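Transcriptional regulator, AsnC family (Agrobacterium tumefaciens str. C58, PDB 3I4P) probably regulates transcription by binding specific DNA sequences, as a winged helix-turn-helix protein of the Lrp/AsnC family that also binds calcium. Local coordinates at residues Asp117-Tyr120 and Lys121-Ala125. Sequence-based numbering, arbitrary orientation.
Sequences DAFY and KRMIA
Phe119 and Met123, one turn apart in helix 113-126, form the buried part of this contact. The selenium of Met123 (a selenomethionine) lies oblique to the Phe119 ring, SE 4.0 Å from CZ, in a Met-aromatic contact, while CB of Met123 sits over the rim of one ring face. The i, i+4 spacing puts both on one flank of the helix, and CG anti to the backbone N in Phe119 (chi1 154°) helps place the ring where CZ meets SE. Next to them Tyr120 reaches along the helix to Ile124, whose CD1 packs 4.0 Å from Tyr120 CZ; CE of Met123 stands 4.3 Å from CD1 of the Tyr120 ring. Beneath the side chains run four i to i+4 backbone hydrogen bonds of an alpha-helix; Met123 N to Phe119 O measures 2.9 Å, whereas Arg122 N to Ala118 O is stretched to 3.3 Å.

The more exposed, charged side is looser, though neighbouring subunits also reach it. The Lys121 chain, bent at chi2 to chi4, passes the Asp117 carbonyl oxygen with its CG and brings NZ to 3.5 Å from Asp117 OD2, a long salt bridge; the carboxylate's stronger partner is Arg97 of a second subunit. The Arg122 guanidinium has one face over CA of Phe119 and NH2 at the phenyl edge, pairs with Glu91 and meets Tyr151 of another subunit.

The helix lies against the antiparallel sheet of the Lrp/AsnC ligand-binding domain: Phe119 and Met123 rest on Val108 and Leu106 of strand 104-110, Phe89 meets the Phe119 ring edge-to-face, and Tyr120 and Ile124 pack on Val132, a calcium-site residue of strand 131-143.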
ATOM      1  N   ASP A 117     -10.250 -20.335  10.514  1.00 25.81           N
ATOM      2  CA  ASP A 117      -9.033 -21.072  10.145  1.00 25.62           C
ATOM      3  C   ASP A 117      -9.353 -22.414   9.445  1.00 25.33           C
ATOM      4  O   ASP A 117      -8.836 -22.669   8.372  1.00 25.03           O
ATOM      5  CB  ASP A 117      -8.124 -21.273  11.350  1.00 25.67           C
ATOM      6  CG  ASP A 117      -6.736 -21.787  10.960  1.00 26.56           C
ATOM      7  OD1 ASP A 117      -6.193 -21.390   9.910  1.00 28.72           O
ATOM      8  OD2 ASP A 117      -6.174 -22.602  11.709  1.00 31.88           O
ATOM      9  N   ALA A 118     -10.240 -23.229  10.014  1.00 26.12           N
ATOM     10  CA  ALA A 118     -10.589 -24.543   9.405  1.00 27.06           C
ATOM     11  C   ALA A 118     -11.384 -24.402   8.091  1.00 27.58           C
ATOM     12  O   ALA A 118     -11.325 -25.280   7.225  1.00 28.26           O
ATOM     13  CB  ALA A 118     -11.344 -25.442  10.412  1.00 26.36           C
ATOM     14  N   PHE A 119     -12.138 -23.316   7.943  1.00 27.92           N
ATOM     15  CA  PHE A 119     -12.879 -23.071   6.695  1.00 28.21           C
ATOM     16  C   PHE A 119     -11.870 -22.765   5.578  1.00 28.45           C
ATOM     17  O   PHE A 119     -11.903 -23.359   4.498  1.00 28.12           O
ATOM     18  CB  PHE A 119     -13.889 -21.906   6.826  1.00 28.23           C
ATOM     19  CG  PHE A 119     -14.183 -21.222   5.495  1.00 28.94           C
ATOM     20  CD1 PHE A 119     -15.050 -21.803   4.577  1.00 29.19           C
ATOM     21  CD2 PHE A 119     -13.525 -20.040   5.136  1.00 30.06           C
ATOM     22  CE1 PHE A 119     -15.271 -21.217   3.321  1.00 29.86           C
ATOM     23  CE2 PHE A 119     -13.745 -19.435   3.887  1.00 30.05           C
ATOM     24  CZ  PHE A 119     -14.624 -20.016   2.980  1.00 29.36           C
ATOM     25  N   TYR A 120     -10.994 -21.796   5.875  1.00 28.87           N
ATOM     26  CA  TYR A 120      -9.879 -21.407   5.036  1.00 28.45           C
ATOM     27  C   TYR A 120      -9.041 -22.595   4.563  1.00 28.25           C
ATOM     28  O   TYR A 120      -8.679 -22.617   3.409  1.00 28.28           O
ATOM     29  CB  TYR A 120      -8.971 -20.423   5.785  1.00 28.46           C
ATOM     30  CG  TYR A 120      -7.840 -19.919   4.943  1.00 28.26           C
ATOM     31  CD1 TYR A 120      -8.006 -18.790   4.159  1.00 29.35           C
ATOM     32  CD2 TYR A 120      -6.593 -20.575   4.921  1.00 31.52           C
ATOM     33  CE1 TYR A 120      -6.983 -18.315   3.354  1.00 31.13           C
ATOM     34  CE2 TYR A 120      -5.539 -20.096   4.124  1.00 32.05           C
ATOM     35  CZ  TYR A 120      -5.763 -18.965   3.328  1.00 32.33           C
ATOM     36  OH  TYR A 120      -4.787 -18.437   2.518  1.00 34.31           O
ATOM     37  N   LYS A 121      -8.716 -23.544   5.450  1.00 27.55           N
ATOM     38  CA  LYS A 121      -7.974 -24.749   5.030  1.00 28.07           C
ATOM     39  C   LYS A 121      -8.757 -25.588   4.032  1.00 26.55           C
ATOM     40  O   LYS A 121      -8.147 -26.164   3.130  1.00 26.11           O
ATOM     41  CB  LYS A 121      -7.594 -25.698   6.177  1.00 28.48           C
ATOM     42  CG  LYS A 121      -6.833 -25.136   7.383  1.00 31.39           C
ATOM     43  CD  LYS A 121      -5.431 -24.670   7.074  1.00 33.94           C
ATOM     44  CE  LYS A 121      -4.457 -25.059   8.229  1.00 34.64           C
ATOM     45  NZ  LYS A 121      -5.122 -25.193   9.558  1.00 33.31           N
ATOM     46  N   ARG A 122     -10.072 -25.709   4.219  1.00 25.18           N
ATOM     47  CA  ARG A 122     -10.887 -26.471   3.276  1.00 25.57           C
ATOM     48  C   ARG A 122     -10.967 -25.762   1.931  1.00 25.67           C
ATOM     49  O   ARG A 122     -10.835 -26.399   0.899  1.00 25.97           O
ATOM     50  CB  ARG A 122     -12.298 -26.760   3.806  1.00 25.88           C
ATOM     51  CG  ARG A 122     -12.348 -27.718   4.985  1.00 26.76           C
ATOM     52  CD  ARG A 122     -13.779 -28.114   5.417  1.00 29.72           C
ATOM     53  NE  ARG A 122     -14.707 -26.972   5.529  1.00 31.38           N
ATOM     54  CZ  ARG A 122     -14.956 -26.277   6.651  1.00 35.62           C
ATOM     55  NH1 ARG A 122     -14.356 -26.565   7.823  1.00 34.95           N
ATOM     56  NH2 ARG A 122     -15.807 -25.250   6.599  1.00 36.76           N
HETATM   57  N   MSE A 123     -11.136 -24.448   1.949  1.00 26.27           N
HETATM   58  CA  MSE A 123     -11.211 -23.630   0.725  1.00 27.15           C
HETATM   59  C   MSE A 123      -9.943 -23.747  -0.095  1.00 27.38           C
HETATM   60  O   MSE A 123      -9.993 -23.983  -1.313  1.00 26.60           O
HETATM   61  CB  MSE A 123     -11.454 -22.135   1.035  1.00 27.55           C
HETATM   62  CG  MSE A 123     -11.745 -21.279  -0.238  1.00 29.89           C
HETATM   63 SE   MSE A 123     -12.038 -19.379   0.055  0.50 30.87          SE
HETATM   64  CE  MSE A 123     -10.249 -18.885   0.525  1.00 28.93           C
ATOM     65  N   ILE A 124      -8.810 -23.595   0.583  1.00 27.41           N
ATOM     66  CA  ILE A 124      -7.534 -23.510  -0.082  1.00 27.56           C
ATOM     67  C   ILE A 124      -7.086 -24.904  -0.598  1.00 28.23           C
ATOM     68  O   ILE A 124      -6.285 -24.985  -1.529  1.00 28.16           O
ATOM     69  CB  ILE A 124      -6.490 -22.782   0.864  1.00 27.79           C
ATOM     70  CG1 ILE A 124      -5.746 -21.679   0.124  1.00 27.15           C
ATOM     71  CG2 ILE A 124      -5.561 -23.758   1.550  1.00 26.57           C
ATOM     72  CD1 ILE A 124      -6.621 -20.536  -0.298  1.00 24.09           C
ATOM     73  N   ALA A 125      -7.612 -25.991  -0.025  1.00 28.58           N
ATOM     74  CA  ALA A 125      -7.362 -27.341  -0.574  1.00 29.64           C
ATOM     75  C   ALA A 125      -7.990 -27.476  -1.963  1.00 30.88           C
ATOM     76  O   ALA A 125      -7.463 -28.160  -2.818  1.00 30.55           O
ATOM     77  CB  ALA A 125      -7.893 -28.453   0.363  1.00 28.37           C
TER